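Local coordinates for ABC transporter substrate binding protein (Ribose) (Agrobacterium vitis S4, PDB 4WT7) that binds the sugar alcohol D-allitol between its two lobes and probably serves as the carbohydrate-binding component of an ABC transporter, at residues L30-G41 with L61-R72; F46-E57 with Q273-Q284. All blocks are in the same frame, centred on the assembly; numbering follows the deposited sequence. Where two conformers were deposited one is given.

In the fold
Both contacts belong to the lobe built on the parallel sheet with strand order 2-1-3-4-5-6, and their centres lie about 11 Å apart. Contact 1 pairs strand 34-39 with the outermost strand 64-69; helix 45-60, which connects them, packs in contact 2 against helix 275-290, reached only after the chain has built much of the other lobe. Along the sequence the four segments therefore alternate. Tyr51 and Gln54 of the helix rest on the sheet, and the salt bridge from Arg72 to Asp47 ties the two contacts together beside the D-allitol. Each thus supplies pocket residues: Arg72 from contact 1, Phe46, Asp47 and Gln273 from contact 2.

Contact 1: residues L30-G41 with L61-R72; sequences LKGKRIGISTAG and LGGEPLAVDAGR
Leu61 O accepts a 2.7 Å bond from Leu30 N, and the leucine side chains meet at Leu30 CG and Leu61 CB, where both pack on helix 275-290. Gly62, at positive phi, closes helix 45-60 in a Schellman motif and turns its O to Lys31 CA. Gly63 packs its CA against Leu30 O. From Glu64 N, bonded to Lys33 O, the strands run in register. The Glu64 carboxylate stands beside Arg34, the two planes 85° apart. Arg34 NE and Glu64 OE2, 4.6 Å apart, are too far for a salt bridge; a water accepts from Arg34 NE at the guanidinium edge and donates to Glu64 OE2, while Arg34 NH1 goes to Gln87 O. Pro65 CB touches Ile37 CD1 on the face turned to helix 45-60. Leu66 gives N to Ile35 O and takes Ile37 N on its own O, the parallel pairing of a beta-alpha-beta crossover whose helix 45-60 covers Ile37 and Ala67. On the other face, Leu66 CD1 lies 3.7 Å from Arg34 CB. Val68 CG2 turns to the neighbouring strand, 3.5 Å from Ile37 O. Asp69 OD1 accepts Gly71 N from above the carboxylate plane, an Asx turn, and approaches Gly41 CA to 3.2 Å; its OD2 bonds Thr42. Ala70 N reaches Thr39 O. Arg72 N binds Ala40 O, and its side chain bends at chi2 (-74°), laying one guanidinium face over Ala40 CB while NH2 pairs with Asp47.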
loop_
_atom_site.group_PDB
_atom_site.type_symbol
_atom_site.label_atom_id
_atom_site.label_comp_id
_atom_site.label_asym_id
_atom_site.label_seq_id
_atom_site.Cartn_x
_atom_site.Cartn_y
_atom_site.Cartn_z
ATOM N N LEU A 30 -20.290 -15.958 10.168
ATOM C CA LEU A 30 -19.951 -15.100 11.288
ATOM C C LEU A 30 -21.206 -14.737 12.052
ATOM O O LEU A 30 -21.233 -13.763 12.812
ATOM C CB LEU A 30 -19.223 -13.844 10.807
ATOM C CG LEU A 30 -17.800 -14.076 10.260
ATOM C CD1 LEU A 30 -17.190 -12.755 9.826
ATOM C CD2 LEU A 30 -16.892 -14.737 11.252
ATOM N N LYS A 31 -22.250 -15.548 11.874
ATOM C CA LYS A 31 -23.531 -15.271 12.510
ATOM C C LYS A 31 -23.270 -15.191 14.014
ATOM O O LYS A 31 -22.475 -15.962 14.549
ATOM C CB LYS A 31 -24.554 -16.358 12.146
ATOM C CG LYS A 31 -25.899 -16.200 12.823
ATOM C CD LYS A 31 -26.895 -17.284 12.374
ATOM C CE LYS A 31 -28.239 -17.232 13.172
ATOM N NZ LYS A 31 -29.080 -16.002 12.923
ATOM N N GLY A 32 -23.873 -14.219 14.685
ATOM C CA GLY A 32 -23.667 -14.043 16.108
ATOM C C GLY A 32 -22.311 -13.507 16.536
ATOM O O GLY A 32 -22.079 -13.371 17.720
ATOM N N LYS A 33 -21.413 -13.185 15.604
ATOM C CA LYS A 33 -20.099 -12.650 15.976
ATOM C C LYS A 33 -20.055 -11.152 15.756
ATOM O O LYS A 33 -20.727 -10.610 14.876
ATOM C CB LYS A 33 -18.971 -13.281 15.143
ATOM C CG LYS A 33 -18.978 -14.787 15.141
ATOM C CD LYS A 33 -18.729 -15.358 16.551
ATOM C CE LYS A 33 -18.826 -16.873 16.543
ATOM N NZ LYS A 33 -18.419 -17.387 17.868
ATOM N N ARG A 34 -19.253 -10.481 16.559
ATOM C CA ARG A 34 -18.977 -9.060 16.345
ATOM C C ARG A 34 -17.516 -8.932 15.922
ATOM O O ARG A 34 -16.611 -9.432 16.616
ATOM C CB ARG A 34 -19.245 -8.274 17.634
ATOM C CG ARG A 34 -20.730 -8.032 17.909
ATOM C CD ARG A 34 -21.078 -7.854 19.391
ATOM N NE ARG A 34 -20.217 -6.882 20.086
ATOM C CZ ARG A 34 -19.217 -7.194 20.920
ATOM N NH1 ARG A 34 -18.507 -6.233 21.485
ATOM N NH2 ARG A 34 -18.922 -8.447 21.217
ATOM N N ILE A 35 -17.280 -8.270 14.787
ATOM C CA ILE A 35 -15.923 -8.094 14.271
ATOM C C ILE A 35 -15.519 -6.615 14.233
ATOM O O ILE A 35 -16.171 -5.812 13.551
ATOM C CB ILE A 35 -15.783 -8.691 12.828
ATOM C CG1 ILE A 35 -16.258 -10.144 12.787
ATOM C CG2 ILE A 35 -14.344 -8.568 12.339
ATOM C CD1 ILE A 35 -15.773 -11.009 13.928
ATOM N N GLY A 36 -14.473 -6.264 14.984
ATOM C CA GLY A 36 -13.925 -4.919 14.993
ATOM C C GLY A 36 -13.149 -4.710 13.701
ATOM O O GLY A 36 -12.291 -5.520 13.366
ATOM N N ILE A 37 -13.438 -3.634 12.970
ATOM C CA ILE A 37 -12.677 -3.351 11.752
ATOM C C ILE A 37 -12.088 -1.968 11.830
ATOM O O ILE A 37 -12.821 -0.997 11.766
ATOM C CB ILE A 37 -13.586 -3.422 10.504
ATOM C CG1 ILE A 37 -14.155 -4.827 10.336
ATOM C CG2 ILE A 37 -12.821 -3.028 9.213
ATOM C CD1 ILE A 37 -15.261 -4.856 9.362
ATOM N N SER A 38 -10.773 -1.882 11.966
ATOM C CA SER A 38 -10.066 -0.612 12.198
ATOM C C SER A 38 -9.088 -0.313 11.072
ATOM O O SER A 38 -8.227 -1.132 10.776
ATOM C CB SER A 38 -9.280 -0.668 13.521
ATOM O OG SER A 38 -8.451 0.481 13.724
ATOM N N THR A 39 -9.219 0.867 10.445
ATOM C CA THR A 39 -8.303 1.271 9.376
ATOM C C THR A 39 -7.588 2.566 9.763
ATOM O O THR A 39 -8.176 3.411 10.425
ATOM C CB THR A 39 -9.039 1.457 8.034
ATOM O OG1 THR A 39 -8.097 1.749 7.006
ATOM C CG2 THR A 39 -10.048 2.559 8.073
ATOM N N ALA A 40 -6.320 2.714 9.363
ATOM C CA ALA A 40 -5.616 3.972 9.581
ATOM C C ALA A 40 -6.342 5.128 8.842
ATOM O O ALA A 40 -6.384 6.248 9.335
ATOM C CB ALA A 40 -4.184 3.873 9.117
ATOM N N GLY A 41 -6.893 4.859 7.656
ATOM C CA GLY A 41 -7.668 5.873 6.930
ATOM C C GLY A 41 -8.464 5.271 5.790
ATOM O O GLY A 41 -8.429 4.057 5.592
ATOM N N LEU A 61 -21.311 -12.608 5.627
ATOM C CA LEU A 61 -21.213 -13.822 6.413
ATOM C C LEU A 61 -22.116 -13.812 7.634
ATOM O O LEU A 61 -22.046 -14.716 8.458
ATOM C CB LEU A 61 -19.768 -14.074 6.849
ATOM C CG LEU A 61 -18.843 -14.324 5.662
ATOM C CD1 LEU A 61 -17.373 -14.300 6.019
ATOM C CD2 LEU A 61 -19.177 -15.642 5.016
ATOM N N GLY A 62 -22.938 -12.776 7.761
ATOM C CA GLY A 62 -23.897 -12.676 8.857
ATOM C C GLY A 62 -23.408 -12.095 10.187
ATOM O O GLY A 62 -24.141 -12.161 11.199
ATOM N N GLY A 63 -22.187 -11.547 10.195
ATOM C CA GLY A 63 -21.590 -10.987 11.408
ATOM C C GLY A 63 -21.928 -9.509 11.520
ATOM O O GLY A 63 -22.512 -8.931 10.610
ATOM N N GLU A 64 -21.569 -8.908 12.641
ATOM C CA GLU A 64 -21.847 -7.502 12.890
ATOM C C GLU A 64 -20.536 -6.743 12.976
ATOM O O GLU A 64 -19.728 -6.962 13.908
ATOM C CB GLU A 64 -22.680 -7.342 14.169
ATOM C CG GLU A 64 -22.902 -5.885 14.647
ATOM C CD GLU A 64 -23.675 -5.832 15.966
ATOM O OE1 GLU A 64 -24.801 -6.416 16.006
ATOM O OE2 GLU A 64 -23.145 -5.266 16.957
ATOM N N PRO A 65 -20.282 -5.878 11.982
ATOM C CA PRO A 65 -19.018 -5.130 12.000
ATOM C C PRO A 65 -19.058 -3.921 12.921
ATOM O O PRO A 65 -20.065 -3.223 13.020
ATOM C CB PRO A 65 -18.845 -4.671 10.550
ATOM C CG PRO A 65 -20.209 -4.672 9.964
ATOM C CD PRO A 65 -21.005 -5.735 10.704
ATOM N N LEU A 66 -17.949 -3.679 13.608
ATOM C CA LEU A 66 -17.770 -2.456 14.357
ATOM C C LEU A 66 -16.640 -1.741 13.656
ATOM O O LEU A 66 -15.465 -2.003 13.926
ATOM C CB LEU A 66 -17.366 -2.738 15.816
ATOM C CG LEU A 66 -18.394 -3.322 16.780
ATOM C CD1 LEU A 66 -18.612 -4.822 16.617
ATOM C CD2 LEU A 66 -17.979 -2.977 18.221
ATOM N N ALA A 67 -16.997 -0.845 12.743
ATOM C CA ALA A 67 -16.022 -0.299 11.808
ATOM C C ALA A 67 -15.649 1.138 12.164
ATOM O O ALA A 67 -16.516 2.004 12.272
ATOM C CB ALA A 67 -16.525 -0.387 10.387
ATOM N N VAL A 68 -14.354 1.341 12.326
ATOM C CA VAL A 68 -13.786 2.573 12.824
ATOM C C VAL A 68 -12.647 2.992 11.866
ATOM O O VAL A 68 -11.781 2.179 11.458
ATOM C CB VAL A 68 -13.313 2.439 14.315
ATOM C CG1 VAL A 68 -14.476 2.443 15.251
ATOM C CG2 VAL A 68 -12.465 1.182 14.529
ATOM N N ASP A 69 -12.748 4.244 11.416
ATOM C CA ASP A 69 -11.791 4.896 10.552
ATOM C C ASP A 69 -10.982 5.973 11.298
ATOM O O ASP A 69 -11.536 6.913 11.851
ATOM C CB ASP A 69 -12.594 5.543 9.430
ATOM C CG ASP A 69 -11.724 6.244 8.362
ATOM O OD1 ASP A 69 -10.482 6.310 8.494
ATOM O OD2 ASP A 69 -12.313 6.754 7.392
ATOM N N ALA A 70 -9.666 5.878 11.261
ATOM C CA ALA A 70 -8.871 6.834 12.017
ATOM C C ALA A 70 -8.677 8.186 11.310
ATOM O O ALA A 70 -8.134 9.106 11.905
ATOM C CB ALA A 70 -7.552 6.237 12.368
ATOM N N GLY A 71 -9.116 8.307 10.069
ATOM C CA GLY A 71 -8.923 9.548 9.299
ATOM C C GLY A 71 -7.455 9.986 9.274
ATOM O O GLY A 71 -7.129 11.176 9.155
ATOM N N ARG A 72 -6.577 8.995 9.404
ATOM C CA ARG A 72 -5.136 9.162 9.280
ATOM C C ARG A 72 -4.553 10.017 10.397
ATOM O O ARG A 72 -3.550 10.675 10.222
ATOM C CB ARG A 72 -4.799 9.744 7.919
ATOM C CG ARG A 72 -4.869 8.729 6.809
ATOM C CD ARG A 72 -3.684 7.820 6.878
ATOM N NE ARG A 72 -3.801 6.699 5.973
ATOM C CZ ARG A 72 -2.880 5.749 5.839
ATOM N NH1 ARG A 72 -1.774 5.769 6.589
ATOM N NH2 ARG A 72 -3.066 4.786 4.940
HETATM O O HOH W 1 -21.590 -4.347 18.879
#

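Contact 2: residues F46-E57 with Q273-Q284. With X9X (D-allitol), chain C.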
loop_
_atom_site.group_PDB
_atom_site.type_symbol
_atom_site.label_atom_id
_atom_site.label_comp_id
_atom_site.label_asym_id
_atom_site.label_seq_id
_atom_site.Cartn_x
_atom_site.Cartn_y
_atom_site.Cartn_z
ATOM N N PHE A 46 -6.709 2.388 -2.414
ATOM C CA PHE A 46 -6.389 1.116 -1.796
ATOM C C PHE A 46 -7.124 0.995 -0.449
ATOM O O PHE A 46 -7.805 -0.022 -0.164
ATOM C CB PHE A 46 -4.883 0.978 -1.614
ATOM C CG PHE A 46 -4.471 -0.307 -0.970
ATOM C CD1 PHE A 46 -4.456 -0.431 0.402
ATOM C CD2 PHE A 46 -4.089 -1.387 -1.741
ATOM C CE1 PHE A 46 -4.074 -1.607 0.998
ATOM C CE2 PHE A 46 -3.705 -2.576 -1.153
ATOM C CZ PHE A 46 -3.704 -2.689 0.218
ATOM N N ASP A 47 -7.021 2.042 0.362
ATOM C CA ASP A 47 -7.518 1.984 1.721
ATOM C C ASP A 47 -9.033 1.881 1.777
ATOM O O ASP A 47 -9.567 1.091 2.542
ATOM C CB ASP A 47 -7.072 3.215 2.517
ATOM C CG ASP A 47 -5.577 3.378 2.572
ATOM O OD1 ASP A 47 -4.822 2.632 1.902
ATOM O OD2 ASP A 47 -5.141 4.294 3.301
ATOM N N LEU A 48 -9.713 2.719 0.995
ATOM C CA LEU A 48 -11.165 2.698 0.913
ATOM C C LEU A 48 -11.672 1.321 0.462
ATOM O O LEU A 48 -12.564 0.757 1.063
ATOM C CB LEU A 48 -11.667 3.781 -0.070
ATOM C CG LEU A 48 -13.185 3.896 -0.130
ATOM C CD1 LEU A 48 -13.764 4.062 1.241
ATOM C CD2 LEU A 48 -13.629 5.050 -1.039
ATOM N N GLN A 49 -11.076 0.786 -0.591
ATOM C CA GLN A 49 -11.462 -0.535 -1.119
ATOM C C GLN A 49 -11.354 -1.702 -0.105
ATOM O O GLN A 49 -12.261 -2.516 0.055
ATOM C CB GLN A 49 -10.577 -0.847 -2.303
ATOM C CG GLN A 49 -10.828 0.031 -3.507
ATOM C CD GLN A 49 -12.069 -0.409 -4.248
ATOM O OE1 GLN A 49 -12.176 -1.566 -4.705
ATOM N NE2 GLN A 49 -13.038 0.479 -4.311
ATOM N N ALA A 50 -10.211 -1.777 0.551
ATOM C CA ALA A 50 -9.936 -2.804 1.550
ATOM C C ALA A 50 -10.871 -2.676 2.768
ATOM O O ALA A 50 -11.389 -3.643 3.277
ATOM C CB ALA A 50 -8.437 -2.674 1.995
ATOM N N TYR A 51 -11.045 -1.458 3.247
ATOM C CA TYR A 51 -11.962 -1.171 4.331
ATOM C C TYR A 51 -13.389 -1.546 3.971
ATOM O O TYR A 51 -14.004 -2.363 4.665
ATOM C CB TYR A 51 -11.838 0.304 4.722
ATOM C CG TYR A 51 -12.635 0.787 5.937
ATOM C CD1 TYR A 51 -12.356 0.316 7.223
ATOM C CD2 TYR A 51 -13.623 1.759 5.794
ATOM C CE1 TYR A 51 -13.053 0.777 8.321
ATOM C CE2 TYR A 51 -14.332 2.231 6.876
ATOM C CZ TYR A 51 -14.032 1.739 8.145
ATOM O OH TYR A 51 -14.714 2.212 9.233
ATOM N N ASN A 52 -13.937 -0.995 2.890
ATOM C CA ASN A 52 -15.315 -1.342 2.511
ATOM C C ASN A 52 -15.579 -2.850 2.293
ATOM O O ASN A 52 -16.629 -3.385 2.690
ATOM C CB ASN A 52 -15.754 -0.536 1.276
ATOM C CG ASN A 52 -16.036 0.910 1.626
ATOM O OD1 ASN A 52 -16.132 1.250 2.795
ATOM N ND2 ASN A 52 -16.172 1.765 0.613
ATOM N N ALA A 53 -14.623 -3.530 1.677
ATOM C CA ALA A 53 -14.795 -4.936 1.356
ATOM C C ALA A 53 -14.785 -5.785 2.614
ATOM O O ALA A 53 -15.360 -6.862 2.630
ATOM C CB ALA A 53 -13.696 -5.398 0.412
ATOM N N GLN A 54 -14.101 -5.333 3.659
ATOM C CA GLN A 54 -14.140 -6.064 4.926
ATOM C C GLN A 54 -15.544 -5.922 5.542
ATOM O O GLN A 54 -16.164 -6.892 5.980
ATOM C CB GLN A 54 -13.127 -5.487 5.920
ATOM C CG GLN A 54 -11.719 -5.901 5.741
ATOM C CD GLN A 54 -10.801 -5.157 6.693
ATOM O OE1 GLN A 54 -10.603 -5.580 7.829
ATOM N NE2 GLN A 54 -10.254 -4.022 6.237
ATOM N N ILE A 55 -16.038 -4.701 5.552
ATOM C CA ILE A 55 -17.325 -4.421 6.142
ATOM C C ILE A 55 -18.370 -5.247 5.397
ATOM O O ILE A 55 -19.166 -5.956 6.007
ATOM C CB ILE A 55 -17.610 -2.928 6.028
ATOM C CG1 ILE A 55 -16.699 -2.160 6.990
ATOM C CG2 ILE A 55 -19.074 -2.634 6.262
ATOM C CD1 ILE A 55 -16.758 -0.636 6.848
ATOM N N ALA A 56 -18.335 -5.164 4.068
ATOM C CA ALA A 56 -19.247 -5.914 3.216
ATOM C C ALA A 56 -19.187 -7.389 3.560
ATOM O O ALA A 56 -20.220 -8.028 3.725
ATOM C CB ALA A 56 -18.894 -5.701 1.740
ATOM N N GLU A 57 -17.979 -7.932 3.653
ATOM C CA GLU A 57 -17.807 -9.367 3.832
ATOM C C GLU A 57 -18.288 -9.813 5.213
ATOM O O GLU A 57 -18.853 -10.892 5.361
ATOM C CB GLU A 57 -16.355 -9.775 3.606
ATOM C CG GLU A 57 -16.127 -11.285 3.557
ATOM C CD GLU A 57 -16.855 -12.007 2.411
ATOM O OE1 GLU A 57 -17.680 -11.391 1.696
ATOM O OE2 GLU A 57 -16.600 -13.213 2.248
ATOM N N GLN A 273 -2.373 -3.810 -7.098
ATOM C CA GLN A 273 -2.827 -4.669 -6.018
ATOM C C GLN A 273 -4.309 -4.922 -6.120
ATOM O O GLN A 273 -4.996 -4.360 -6.993
ATOM C CB GLN A 273 -2.550 -3.985 -4.692
ATOM C CG GLN A 273 -1.094 -3.828 -4.412
ATOM C CD GLN A 273 -0.810 -3.598 -2.918
ATOM O OE1 GLN A 273 -0.692 -4.548 -2.154
ATOM N NE2 GLN A 273 -0.742 -2.340 -2.511
ATOM N N GLN A 274 -4.801 -5.756 -5.204
ATOM C CA GLN A 274 -6.202 -6.180 -5.167
ATOM C C GLN A 274 -6.767 -5.942 -3.759
ATOM O O GLN A 274 -6.942 -6.887 -2.971
ATOM C CB GLN A 274 -6.296 -7.645 -5.534
ATOM C CG GLN A 274 -5.698 -7.960 -6.893
ATOM C CD GLN A 274 -6.098 -9.352 -7.416
ATOM O OE1 GLN A 274 -7.227 -9.544 -7.885
ATOM N NE2 GLN A 274 -5.161 -10.310 -7.384
ATOM N N PRO A 275 -7.019 -4.678 -3.430
ATOM C CA PRO A 275 -7.450 -4.327 -2.074
ATOM C C PRO A 275 -8.821 -4.909 -1.706
ATOM O O PRO A 275 -9.022 -5.367 -0.581
ATOM C CB PRO A 275 -7.447 -2.796 -2.092
ATOM C CG PRO A 275 -7.442 -2.416 -3.598
ATOM C CD PRO A 275 -6.618 -3.486 -4.206
ATOM N N ALA A 276 -9.768 -4.921 -2.620
ATOM C CA ALA A 276 -11.033 -5.539 -2.248
ATOM C C ALA A 276 -10.803 -7.037 -1.919
ATOM O O ALA A 276 -11.311 -7.543 -0.910
ATOM C CB ALA A 276 -12.078 -5.328 -3.313
ATOM N N GLU A 277 -9.995 -7.722 -2.726
ATOM C CA GLU A 277 -9.669 -9.119 -2.422
ATOM C C GLU A 277 -8.957 -9.266 -1.080
ATOM O O GLU A 277 -9.264 -10.158 -0.312
ATOM C CB GLU A 277 -8.825 -9.779 -3.512
ATOM C CG GLU A 277 -9.581 -10.079 -4.784
ATOM C CD GLU A 277 -10.726 -11.062 -4.572
ATOM O OE1 GLU A 277 -10.611 -11.925 -3.669
ATOM O OE2 GLU A 277 -11.750 -10.932 -5.296
ATOM N N LEU A 278 -7.994 -8.398 -0.797
ATOM C CA LEU A 278 -7.306 -8.458 0.485
ATOM C C LEU A 278 -8.275 -8.333 1.653
ATOM O O LEU A 278 -8.177 -9.073 2.624
ATOM C CB LEU A 278 -6.242 -7.362 0.583
ATOM C CG LEU A 278 -4.970 -7.765 -0.145
ATOM C CD1 LEU A 278 -4.203 -6.517 -0.596
ATOM C CD2 LEU A 278 -4.123 -8.676 0.733
ATOM N N GLY A 279 -9.187 -7.377 1.578
ATOM C CA GLY A 279 -10.180 -7.206 2.628
ATOM C C GLY A 279 -11.074 -8.426 2.811
ATOM O O GLY A 279 -11.329 -8.865 3.940
ATOM N N ARG A 280 -11.559 -8.989 1.714
ATOM C CA ARG A 280 -12.360 -10.218 1.810
ATOM C C ARG A 280 -11.570 -11.372 2.370
ATOM O O ARG A 280 -12.060 -12.124 3.200
ATOM C CB ARG A 280 -12.965 -10.599 0.447
ATOM C CG ARG A 280 -14.221 -9.831 0.148
ATOM C CD ARG A 280 -14.938 -10.372 -1.098
ATOM N NE ARG A 280 -14.143 -10.185 -2.305
ATOM C CZ ARG A 280 -14.029 -9.035 -2.979
ATOM N NH1 ARG A 280 -14.650 -7.934 -2.567
ATOM N NH2 ARG A 280 -13.275 -8.989 -4.078
ATOM N N GLN A 281 -10.327 -11.503 1.950
ATOM C CA GLN A 281 -9.498 -12.549 2.503
ATOM C C GLN A 281 -9.370 -12.435 4.009
ATOM O O GLN A 281 -9.506 -13.436 4.743
ATOM C CB GLN A 281 -8.115 -12.516 1.899
ATOM C CG GLN A 281 -7.445 -13.853 2.054
ATOM C CD GLN A 281 -6.005 -13.808 1.651
ATOM O OE1 GLN A 281 -5.592 -14.516 0.729
ATOM N NE2 GLN A 281 -5.211 -12.987 2.352
ATOM N N ALA A 282 -9.104 -11.218 4.480
ATOM C CA ALA A 282 -8.932 -11.020 5.922
ATOM C C ALA A 282 -10.162 -11.576 6.661
ATOM O O ALA A 282 -10.022 -12.348 7.597
ATOM C CB ALA A 282 -8.716 -9.548 6.262
ATOM N N ILE A 283 -11.359 -11.190 6.211
ATOM C CA ILE A 283 -12.589 -11.630 6.862
ATOM C C ILE A 283 -12.853 -13.137 6.679
ATOM O O ILE A 283 -13.321 -13.822 7.608
ATOM C CB ILE A 283 -13.800 -10.821 6.399
ATOM C CG1 ILE A 283 -13.538 -9.328 6.573
ATOM C CG2 ILE A 283 -14.988 -11.177 7.228
ATOM C CD1 ILE A 283 -12.964 -8.958 7.955
ATOM N N GLN A 284 -12.560 -13.658 5.497
ATOM C CA GLN A 284 -12.593 -15.094 5.292
ATOM C C GLN A 284 -11.720 -15.739 6.365
ATOM O O GLN A 284 -12.126 -16.721 6.992
ATOM C CB GLN A 284 -12.097 -15.500 3.888
ATOM C CG GLN A 284 -13.131 -15.311 2.746
ATOM C CD GLN A 284 -14.260 -16.367 2.755
ATOM O OE1 GLN A 284 -14.007 -17.573 2.639
ATOM N NE2 GLN A 284 -15.504 -15.909 2.890
HETATM O OAA X9X C . 0.748 3.401 3.785
HETATM C CAG X9X C . 0.524 4.019 2.569
HETATM C CAI X9X C . 0.117 3.175 1.406
HETATM O OAC X9X C . 1.179 2.381 0.933
HETATM C CAK X9X C . -1.139 2.408 1.703
HETATM O OAE X9X C . -2.049 3.345 2.133
HETATM C CAL X9X C . -1.734 1.782 0.440
HETATM O OAF X9X C . -1.961 2.737 -0.539
HETATM C CAJ X9X C . -1.021 0.572 -0.129
HETATM O OAD X9X C . 0.073 0.882 -0.921
HETATM C CAH X9X C . -0.650 -0.503 0.872
HETATM O OAB X9X C . -0.608 -1.817 0.360
HETATM O O HOH W 2 -10.007 -3.701 -5.332
HETATM O O HOH W 3 -16.360 -7.677 0.225
#
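The Phe46 ring is sandwiched: D-allitol lies along one face, OAB 3.2 Å above the plane and toward the rim, and on the opposite face Pro275 CB, also offset, makes a CH-pi contact, 4.0 Å from the ring centroid. At the ring edge, in plane, stand Asp47 OD1 and Gln273 CB. A chi1 of 180° carries the Phe46 ring away from its own N and toward the ligand and Gln273, whose amide is turned 22° from it. Gln273 NE2 donates an almost straight 2.9 Å bond to D-allitol OAB and also binds Asp251, while Ser132 holds its OE1; Asp47 OD1 accepts from the ligand's OAE. Farther along, Ala50 and Gly279 let helices 46-57 and 275-284 close to a 7.1 Å axis separation, their directions 36° apart. Ala53 CB sits 3.5 Å from Ala276 O, and Gln54 CG reaches Gly279 O. At the far end the Glu57 and Ile283 side chains pass in opposite directions, Glu57 CG against Ile283 CB, and Gln284 NE2 meets Glu57 OE2 at 3.0 Å, an oxygen that also pairs with Arg60. Close small-residue helix packing thus leads into the D-allitol site between the two lobes, consistent with periplasmic binding proteins, where helix N-termini and adjoining loops line the ligand site.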